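Local coordinates for protein endo-beta-1,4-glucanase (cellulase B) (PDB 4V2X) that hydrolyses beta-glucans such as xyloglucan and beta-1,3-1,4-glucans, probably as a family 5 endo-beta-1,4-glucanase, its catalytic module joined to an Ig-like module and a CBM46 module, at residues L267-V281 with I313-K327. Residues are numbered along the deposited sequence; the frame is centred on the assembly and turned at random.
Sequences LIATVHYYGFWPFSV and IPVVLGEFGLLGFDK
Glu319 lies stacked on His272, its CG 3.7 Å from the ring centroid and almost straight above it; a flat carboxylate suits this place, its plane only 17° from the imidazole. The carboxylate stands nearly upright to the Tyr274 ring instead, and Tyr274 OH donates to Glu319 OE1 (2.5 Å) on the anti side, somewhat out of the carboxylate plane, with OE1 at the phenol edge. A phenylalanine in place of Tyr274 would probably leave OE1 without this donor and the carboxylate freer to turn. Glu319 OE2 is salt-bridged to Arg107, and His272 ND1 is hydrogen-bonded to Glu197. His272 and Glu319 sit near the C-terminal ends of adjacent parallel strands 267-273 and 315-320 of a (beta/alpha)8 barrel, Tyr274 just beyond; in family 5 the catalytic glutamates follow strands four and seven, positions matched by Glu197 and Glu319, so Glu319 is probably the nucleophile, as in relatives. Deeper down, Thr270 satisfies its buried hydroxyl on a strand carbonyl, OG1 reaching Val316 O (2.7 Å). Leu317 CD1 packs crosswise on Val271 CG2 (3.9 Å). Beyond the strands, Leu323 CD2 meets the indole edge of Trp277 at CD1 (3.7 Å), and long Lys327 spans from Val281 O (NZ 2.8 Å away) to a salt bridge with Glu529 of the C-terminal carbohydrate-binding region.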
ATOM      1  N   LEU A 267      -6.110  10.667 -15.825  1.00 17.59           N
ATOM      2  CA  LEU A 267      -4.894   9.911 -15.524  1.00 16.95           C
ATOM      3  C   LEU A 267      -4.703   8.784 -16.545  1.00 16.76           C
ATOM      4  O   LEU A 267      -5.665   8.141 -16.988  1.00 15.84           O
ATOM      5  CB  LEU A 267      -4.937   9.361 -14.098  1.00 16.78           C
ATOM      6  CG  LEU A 267      -5.001  10.413 -12.979  1.00 17.12           C
ATOM      7  CD1 LEU A 267      -5.077   9.749 -11.606  1.00 18.11           C
ATOM      8  CD2 LEU A 267      -3.822  11.370 -13.058  1.00 17.31           C
ATOM      9  N   ILE A 268      -3.445   8.576 -16.922  1.00 15.22           N
ATOM     10  CA  ILE A 268      -3.070   7.588 -17.918  1.00 14.66           C
ATOM     11  C   ILE A 268      -2.061   6.649 -17.277  1.00 13.65           C
ATOM     12  O   ILE A 268      -1.101   7.106 -16.660  1.00 13.82           O
ATOM     13  CB  ILE A 268      -2.429   8.260 -19.154  1.00 14.80           C
ATOM     14  CG1 ILE A 268      -3.416   9.236 -19.805  1.00 14.98           C
ATOM     15  CG2 ILE A 268      -1.989   7.213 -20.166  1.00 14.80           C
ATOM     16  CD1 ILE A 268      -2.771  10.150 -20.824  1.00 15.36           C
ATOM     17  N   ALA A 269      -2.280   5.343 -17.415  1.00 12.95           N
ATOM     18  CA  ALA A 269      -1.308   4.355 -16.938  1.00 12.54           C
ATOM     19  C   ALA A 269      -0.263   4.095 -18.022  1.00 12.07           C
ATOM     20  O   ALA A 269      -0.594   4.064 -19.209  1.00 13.62           O
ATOM     21  CB  ALA A 269      -2.004   3.058 -16.561  1.00 12.74           C
ATOM     22  N   THR A 270       0.992   3.903 -17.622  1.00 11.59           N
ATOM     23  CA  THR A 270       2.027   3.557 -18.590  1.00 11.54           C
ATOM     24  C   THR A 270       2.868   2.351 -18.167  1.00 11.80           C
ATOM     25  O   THR A 270       3.168   2.147 -16.983  1.00 11.64           O
ATOM     26  CB  THR A 270       2.910   4.780 -18.964  1.00 12.00           C
ATOM     27  OG1 THR A 270       3.628   4.490 -20.163  1.00 12.72           O
ATOM     28  CG2 THR A 270       3.892   5.142 -17.862  1.00 12.22           C
ATOM     29  N   VAL A 271       3.190   1.533 -19.168  1.00 11.33           N
ATOM     30  CA  VAL A 271       4.101   0.408 -19.044  1.00 11.18           C
ATOM     31  C   VAL A 271       5.002   0.437 -20.274  1.00 10.37           C
ATOM     32  O   VAL A 271       4.705   1.141 -21.244  1.00 10.77           O
ATOM     33  CB  VAL A 271       3.359  -0.946 -18.950  1.00 11.58           C
ATOM     34  CG1 VAL A 271       2.501  -0.996 -17.689  1.00 11.94           C
ATOM     35  CG2 VAL A 271       2.517  -1.220 -20.190  1.00 12.59           C
ATOM     36  N   HIS A 272       6.103  -0.306 -20.222  1.00  9.90           N
ATOM     37  CA  HIS A 272       7.009  -0.466 -21.357  1.00 10.10           C
ATOM     38  C   HIS A 272       7.107  -1.946 -21.697  1.00  9.97           C
ATOM     39  O   HIS A 272       6.776  -2.805 -20.868  1.00 10.95           O
ATOM     40  CB  HIS A 272       8.396   0.048 -21.025  1.00 10.38           C
ATOM     41  CG  HIS A 272       8.453   1.520 -20.768  1.00  9.79           C
ATOM     42  ND1 HIS A 272       9.597   2.146 -20.335  1.00 10.07           N
ATOM     43  CD2 HIS A 272       7.518   2.490 -20.901  1.00  9.79           C
ATOM     44  CE1 HIS A 272       9.364   3.441 -20.202  1.00 10.40           C
ATOM     45  NE2 HIS A 272       8.109   3.675 -20.539  1.00 10.19           N
ATOM     46  N   TYR A 273       7.575  -2.260 -22.903  1.00  9.92           N
ATOM     47  CA  TYR A 273       7.666  -3.661 -23.310  1.00 10.29           C
ATOM     48  C   TYR A 273       8.726  -3.879 -24.376  1.00 10.54           C
ATOM     49  O   TYR A 273       8.713  -3.225 -25.419  1.00 11.31           O
ATOM     50  CB  TYR A 273       6.310  -4.183 -23.813  1.00 10.72           C
ATOM     51  CG  TYR A 273       6.305  -5.688 -23.951  1.00 10.87           C
ATOM     52  CD1 TYR A 273       6.283  -6.504 -22.825  1.00 11.41           C
ATOM     53  CD2 TYR A 273       6.370  -6.295 -25.199  1.00 11.54           C
ATOM     54  CE1 TYR A 273       6.307  -7.888 -22.937  1.00 11.59           C
ATOM     55  CE2 TYR A 273       6.390  -7.669 -25.321  1.00 11.73           C
ATOM     56  CZ  TYR A 273       6.361  -8.463 -24.194  1.00 11.58           C
ATOM     57  OH  TYR A 273       6.399  -9.831 -24.318  1.00 13.11           O
ATOM     58  N   TYR A 274       9.645  -4.799 -24.093  1.00 11.07           N
ATOM     59  CA  TYR A 274      10.781  -5.056 -24.973  1.00 12.03           C
ATOM     60  C   TYR A 274      10.911  -6.530 -25.403  1.00 11.41           C
ATOM     61  O   TYR A 274      11.938  -6.940 -25.936  1.00 12.43           O
ATOM     62  CB  TYR A 274      12.059  -4.532 -24.324  1.00 13.16           C
ATOM     63  CG  TYR A 274      12.158  -3.028 -24.433  1.00 15.15           C
ATOM     64  CD1 TYR A 274      12.688  -2.435 -25.570  1.00 17.17           C
ATOM     65  CD2 TYR A 274      11.712  -2.199 -23.409  1.00 16.62           C
ATOM     66  CE1 TYR A 274      12.776  -1.057 -25.689  1.00 17.56           C
ATOM     67  CE2 TYR A 274      11.795  -0.820 -23.520  1.00 16.00           C
ATOM     68  CZ  TYR A 274      12.336  -0.259 -24.659  1.00 18.08           C
ATOM     69  OH  TYR A 274      12.448   1.107 -24.795  1.00 18.75           O
ATOM     70  N   GLY A 275       9.839  -7.291 -25.221  1.00 10.58           N
ATOM     71  CA  GLY A 275       9.757  -8.666 -25.717  1.00 10.74           C
ATOM     72  C   GLY A 275      10.171  -9.697 -24.688  1.00 10.78           C
ATOM     73  O   GLY A 275      10.884  -9.391 -23.724  1.00 11.24           O
ATOM     74  N   PHE A 276       9.717 -10.930 -24.898  1.00 10.83           N
ATOM     75  CA  PHE A 276      10.152 -12.079 -24.105  1.00 11.52           C
ATOM     76  C   PHE A 276      11.672 -12.087 -24.085  1.00 11.21           C
ATOM     77  O   PHE A 276      12.325 -12.065 -25.134  1.00 10.65           O
ATOM     78  CB  PHE A 276       9.579 -13.356 -24.714  1.00 11.71           C
ATOM     79  CG  PHE A 276      10.102 -14.635 -24.108  1.00 12.52           C
ATOM     80  CD1 PHE A 276       9.866 -14.948 -22.774  1.00 12.51           C
ATOM     81  CD2 PHE A 276      10.794 -15.554 -24.893  1.00 12.84           C
ATOM     82  CE1 PHE A 276      10.330 -16.136 -22.235  1.00 13.31           C
ATOM     83  CE2 PHE A 276      11.252 -16.741 -24.355  1.00 12.92           C
ATOM     84  CZ  PHE A 276      11.023 -17.032 -23.023  1.00 12.73           C
ATOM     85  N   TRP A 277      12.246 -12.069 -22.888  1.00 11.16           N
ATOM     86  CA  TRP A 277      13.651 -11.701 -22.755  1.00 11.60           C
ATOM     87  C   TRP A 277      14.617 -12.506 -23.643  1.00 11.12           C
ATOM     88  O   TRP A 277      15.420 -11.918 -24.371  1.00 11.29           O
ATOM     89  CB  TRP A 277      14.097 -11.698 -21.283  1.00 12.86           C
ATOM     90  CG  TRP A 277      15.521 -11.364 -21.162  1.00 13.25           C
ATOM     91  CD1 TRP A 277      16.102 -10.126 -21.315  1.00 14.07           C
ATOM     92  CD2 TRP A 277      16.584 -12.275 -20.907  1.00 14.23           C
ATOM     93  NE1 TRP A 277      17.461 -10.228 -21.172  1.00 15.11           N
ATOM     94  CE2 TRP A 277      17.783 -11.535 -20.919  1.00 14.82           C
ATOM     95  CE3 TRP A 277      16.641 -13.652 -20.670  1.00 14.84           C
ATOM     96  CZ2 TRP A 277      19.025 -12.126 -20.686  1.00 15.77           C
ATOM     97  CZ3 TRP A 277      17.869 -14.232 -20.441  1.00 15.88           C
ATOM     98  CH2 TRP A 277      19.042 -13.474 -20.457  1.00 16.16           C
ATOM     99  N   PRO A 278      14.538 -13.847 -23.606  1.00 11.49           N
ATOM    100  CA  PRO A 278      15.513 -14.600 -24.406  1.00 11.45           C
ATOM    101  C   PRO A 278      15.431 -14.345 -25.908  1.00 11.15           C
ATOM    102  O   PRO A 278      16.467 -14.304 -26.581  1.00 11.20           O
ATOM    103  CB  PRO A 278      15.179 -16.064 -24.095  1.00 11.74           C
ATOM    104  CG  PRO A 278      14.496 -16.024 -22.777  1.00 12.36           C
ATOM    105  CD  PRO A 278      13.746 -14.729 -22.731  1.00 11.92           C
ATOM    106  N   PHE A 279      14.216 -14.201 -26.430  1.00 10.53           N
ATOM    107  CA  PHE A 279      14.053 -13.857 -27.835  1.00 10.28           C
ATOM    108  C   PHE A 279      14.587 -12.454 -28.096  1.00 10.48           C
ATOM    109  O   PHE A 279      15.283 -12.217 -29.083  1.00 10.06           O
ATOM    110  CB  PHE A 279      12.582 -13.930 -28.261  1.00 10.55           C
ATOM    111  CG  PHE A 279      12.333 -13.391 -29.636  1.00 10.29           C
ATOM    112  CD1 PHE A 279      12.792 -14.073 -30.759  1.00 11.03           C
ATOM    113  CD2 PHE A 279      11.653 -12.193 -29.822  1.00 10.48           C
ATOM    114  CE1 PHE A 279      12.575 -13.571 -32.033  1.00 11.08           C
ATOM    115  CE2 PHE A 279      11.432 -11.688 -31.095  1.00 10.30           C
ATOM    116  CZ  PHE A 279      11.897 -12.374 -32.203  1.00 10.80           C
ATOM    117  N   SER A 280      14.281 -11.538 -27.183  1.00 10.76           N
ATOM    118  CA  SER A 280      14.586 -10.124 -27.375  1.00 11.21           C
ATOM    119  C   SER A 280      16.084  -9.836 -27.459  1.00 11.39           C
ATOM    120  O   SER A 280      16.479  -8.879 -28.116  1.00 12.58           O
ATOM    121  CB  SER A 280      13.953  -9.293 -26.256  1.00 12.24           C
ATOM    122  OG  SER A 280      14.687  -9.405 -25.053  1.00 13.85           O
ATOM    123  N   VAL A 281      16.910 -10.658 -26.803  1.00 11.79           N
ATOM    124  CA  VAL A 281      18.361 -10.498 -26.858  1.00 12.25           C
ATOM    125  C   VAL A 281      19.078 -11.581 -27.670  1.00 11.69           C
ATOM    126  O   VAL A 281      20.275 -11.458 -27.925  1.00 12.63           O
ATOM    127  CB  VAL A 281      19.001 -10.403 -25.449  1.00 12.23           C
ATOM    128  CG1 VAL A 281      18.392  -9.241 -24.665  1.00 12.72           C
ATOM    129  CG2 VAL A 281      18.899 -11.722 -24.678  1.00 12.59           C
ATOM    130  N   ILE A 313      -9.447   3.212 -17.530  1.00 17.20           N
ATOM    131  CA  ILE A 313      -8.168   3.899 -17.408  1.00 17.36           C
ATOM    132  C   ILE A 313      -7.354   3.574 -18.659  1.00 16.48           C
ATOM    133  O   ILE A 313      -6.986   2.425 -18.858  1.00 16.58           O
ATOM    134  CB  ILE A 313      -7.388   3.448 -16.162  1.00 17.63           C
ATOM    135  CG1 ILE A 313      -8.212   3.697 -14.889  1.00 19.28           C
ATOM    136  CG2 ILE A 313      -6.052   4.169 -16.102  1.00 16.59           C
ATOM    137  CD1 ILE A 313      -7.735   2.912 -13.688  1.00 20.70           C
ATOM    138  N   PRO A 314      -7.094   4.578 -19.514  1.00 15.87           N
ATOM    139  CA  PRO A 314      -6.338   4.297 -20.734  1.00 15.50           C
ATOM    140  C   PRO A 314      -4.870   4.003 -20.444  1.00 14.48           C
ATOM    141  O   PRO A 314      -4.341   4.396 -19.397  1.00 13.56           O
ATOM    142  CB  PRO A 314      -6.485   5.579 -21.550  1.00 15.83           C
ATOM    143  CG  PRO A 314      -6.712   6.649 -20.541  1.00 17.12           C
ATOM    144  CD  PRO A 314      -7.400   6.014 -19.369  1.00 16.44           C
ATOM    145  N   VAL A 315      -4.240   3.303 -21.380  1.00 14.45           N
ATOM    146  CA  VAL A 315      -2.857   2.871 -21.244  1.00 13.65           C
ATOM    147  C   VAL A 315      -2.042   3.331 -22.439  1.00 13.28           C
ATOM    148  O   VAL A 315      -2.450   3.130 -23.594  1.00 13.51           O
ATOM    149  CB  VAL A 315      -2.757   1.333 -21.139  1.00 13.36           C
ATOM    150  CG1 VAL A 315      -1.299   0.876 -21.116  1.00 13.45           C
ATOM    151  CG2 VAL A 315      -3.490   0.854 -19.897  1.00 13.69           C
ATOM    152  N   VAL A 316      -0.894   3.951 -22.147  1.00 12.36           N
ATOM    153  CA  VAL A 316       0.109   4.228 -23.155  1.00 12.32           C
ATOM    154  C   VAL A 316       1.288   3.293 -22.905  1.00 12.25           C
ATOM    155  O   VAL A 316       1.855   3.265 -21.809  1.00 12.00           O
ATOM    156  CB  VAL A 316       0.578   5.695 -23.136  1.00 12.88           C
ATOM    157  CG1 VAL A 316       1.787   5.885 -24.045  1.00 13.28           C
ATOM    158  CG2 VAL A 316      -0.552   6.620 -23.574  1.00 13.00           C
ATOM    159  N   LEU A 317       1.620   2.502 -23.920  1.00 12.17           N
ATOM    160  CA  LEU A 317       2.846   1.730 -23.925  1.00 11.78           C
ATOM    161  C   LEU A 317       3.930   2.724 -24.327  1.00 12.03           C
ATOM    162  O   LEU A 317       4.136   2.982 -25.514  1.00 13.51           O
ATOM    163  CB  LEU A 317       2.717   0.573 -24.922  1.00 11.54           C
ATOM    164  CG  LEU A 317       3.906  -0.366 -25.060  1.00 11.43           C
ATOM    165  CD1 LEU A 317       4.210  -1.072 -23.749  1.00 12.10           C
ATOM    166  CD2 LEU A 317       3.622  -1.385 -26.156  1.00 11.58           C
ATOM    167  N   GLY A 318       4.580   3.326 -23.328  1.00 10.74           N
ATOM    168  CA  GLY A 318       5.423   4.510 -23.544  1.00 11.38           C
ATOM    169  C   GLY A 318       6.713   4.246 -24.298  1.00 11.25           C
ATOM    170  O   GLY A 318       7.310   5.173 -24.862  1.00 11.68           O
ATOM    171  N   GLU A 319       7.151   2.986 -24.263  1.00 10.98           N
ATOM    172  CA  GLU A 319       8.278   2.505 -25.046  1.00 10.69           C
ATOM    173  C   GLU A 319       8.029   1.068 -25.442  1.00 10.50           C
ATOM    174  O   GLU A 319       7.604   0.261 -24.610  1.00 10.43           O
ATOM    175  CB  GLU A 319       9.561   2.516 -24.220  1.00 10.95           C
ATOM    176  CG  GLU A 319       9.996   3.883 -23.724  1.00 11.28           C
ATOM    177  CD  GLU A 319      11.296   3.837 -22.951  1.00 12.20           C
ATOM    178  OE1 GLU A 319      11.947   2.776 -22.951  1.00 13.61           O
ATOM    179  OE2 GLU A 319      11.668   4.859 -22.332  1.00 12.40           O
ATOM    180  N   PHE A 320       8.324   0.734 -26.692  1.00 10.82           N
ATOM    181  CA  PHE A 320       8.420  -0.670 -27.074  1.00 10.87           C
ATOM    182  C   PHE A 320       9.485  -0.867 -28.128  1.00 11.06           C
ATOM    183  O   PHE A 320       9.894   0.078 -28.806  1.00 11.23           O
ATOM    184  CB  PHE A 320       7.074  -1.247 -27.533  1.00 11.53           C
ATOM    185  CG  PHE A 320       6.646  -0.810 -28.906  1.00 11.82           C
ATOM    186  CD1 PHE A 320       6.035   0.422 -29.102  1.00 12.21           C
ATOM    187  CD2 PHE A 320       6.821  -1.648 -30.007  1.00 12.35           C
ATOM    188  CE1 PHE A 320       5.625   0.823 -30.363  1.00 12.32           C
ATOM    189  CE2 PHE A 320       6.415  -1.248 -31.270  1.00 12.52           C
ATOM    190  CZ  PHE A 320       5.816  -0.012 -31.453  1.00 12.74           C
ATOM    191  N   GLY A 321       9.932  -2.109 -28.229  1.00 11.00           N
ATOM    192  CA  GLY A 321      10.946  -2.516 -29.190  1.00 11.30           C
ATOM    193  C   GLY A 321      11.406  -3.911 -28.805  1.00 11.23           C
ATOM    194  O   GLY A 321      10.672  -4.658 -28.162  1.00 11.09           O
ATOM    195  N   LEU A 322      12.622  -4.259 -29.199  1.00 11.64           N
ATOM    196  CA  LEU A 322      13.258  -5.472 -28.730  1.00 11.59           C
ATOM    197  C   LEU A 322      14.515  -5.060 -27.971  1.00 12.25           C
ATOM    198  O   LEU A 322      15.290  -4.227 -28.440  1.00 10.82           O
ATOM    199  CB  LEU A 322      13.565  -6.402 -29.903  1.00 11.36           C
ATOM    200  CG  LEU A 322      12.323  -7.085 -30.483  1.00 11.93           C
ATOM    201  CD1 LEU A 322      12.658  -7.763 -31.797  1.00 11.80           C
ATOM    202  CD2 LEU A 322      11.723  -8.100 -29.504  1.00 11.70           C
ATOM    203  N   LEU A 323      14.684  -5.615 -26.777  1.00 11.99           N
ATOM    204  CA  LEU A 323      15.785  -5.229 -25.886  1.00 13.26           C
ATOM    205  C   LEU A 323      17.150  -5.340 -26.552  1.00 12.97           C
ATOM    206  O   LEU A 323      18.015  -4.477 -26.366  1.00 13.23           O
ATOM    207  CB  LEU A 323      15.766  -6.080 -24.617  1.00 14.75           C
ATOM    208  CG  LEU A 323      16.727  -5.636 -23.509  1.00 15.88           C
ATOM    209  CD1 LEU A 323      16.366  -4.239 -23.016  1.00 18.38           C
ATOM    210  CD2 LEU A 323      16.721  -6.624 -22.357  1.00 16.34           C
ATOM    211  N   GLY A 324      17.334  -6.395 -27.339  1.00 11.46           N
ATOM    212  CA  GLY A 324      18.591  -6.636 -28.045  1.00 12.08           C
ATOM    213  C   GLY A 324      19.019  -5.557 -29.025  1.00 12.18           C
ATOM    214  O   GLY A 324      20.191  -5.482 -29.392  1.00 12.60           O
ATOM    215  N   PHE A 325      18.075  -4.726 -29.458  1.00 12.10           N
ATOM    216  CA  PHE A 325      18.392  -3.560 -30.292  1.00 12.32           C
ATOM    217  C   PHE A 325      19.379  -2.608 -29.607  1.00 13.27           C
ATOM    218  O   PHE A 325      20.045  -1.812 -30.284  1.00 12.48           O
ATOM    219  CB  PHE A 325      17.112  -2.798 -30.658  1.00 12.64           C
ATOM    220  CG  PHE A 325      16.217  -3.491 -31.668  1.00 11.84           C
ATOM    221  CD1 PHE A 325      16.521  -4.736 -32.213  1.00 12.37           C
ATOM    222  CD2 PHE A 325      15.033  -2.876 -32.056  1.00 12.44           C
ATOM    223  CE1 PHE A 325      15.669  -5.328 -33.137  1.00 11.85           C
ATOM    224  CE2 PHE A 325      14.181  -3.465 -32.979  1.00 12.07           C
ATOM    225  CZ  PHE A 325      14.503  -4.697 -33.515  1.00 11.88           C
ATOM    226  N   ASP A 326      19.476  -2.673 -28.276  1.00 14.42           N
ATOM    227  CA  ASP A 326      20.496  -1.910 -27.550  1.00 15.59           C
ATOM    228  C   ASP A 326      21.905  -2.308 -27.973  1.00 15.94           C
ATOM    229  O   ASP A 326      22.835  -1.535 -27.804  1.00 16.07           O
ATOM    230  CB  ASP A 326      20.342  -2.068 -26.029  1.00 17.78           C
ATOM    231  CG  ASP A 326      19.198  -1.246 -25.464  1.00 20.10           C
ATOM    232  OD1 ASP A 326      18.584  -0.443 -26.196  1.00 20.41           O
ATOM    233  OD2 ASP A 326      18.914  -1.392 -24.258  1.00 25.07           O
ATOM    234  N   LYS A 327      22.062  -3.519 -28.502  1.00 13.89           N
ATOM    235  CA  LYS A 327      23.269  -3.900 -29.215  1.00 14.18           C
ATOM    236  C   LYS A 327      23.180  -3.323 -30.633  1.00 14.41           C
ATOM    237  O   LYS A 327      23.830  -2.322 -30.935  1.00 15.38           O
ATOM    238  CB  LYS A 327      23.457  -5.434 -29.173  1.00 14.13           C
ATOM    239  CG  LYS A 327      23.701  -5.966 -27.763  1.00 14.52           C
ATOM    240  CD  LYS A 327      23.676  -7.489 -27.646  1.00 15.14           C
ATOM    241  CE  LYS A 327      22.257  -8.033 -27.638  1.00 15.62           C
ATOM    242  NZ  LYS A 327      22.219  -9.514 -27.501  1.00 16.05           N
TER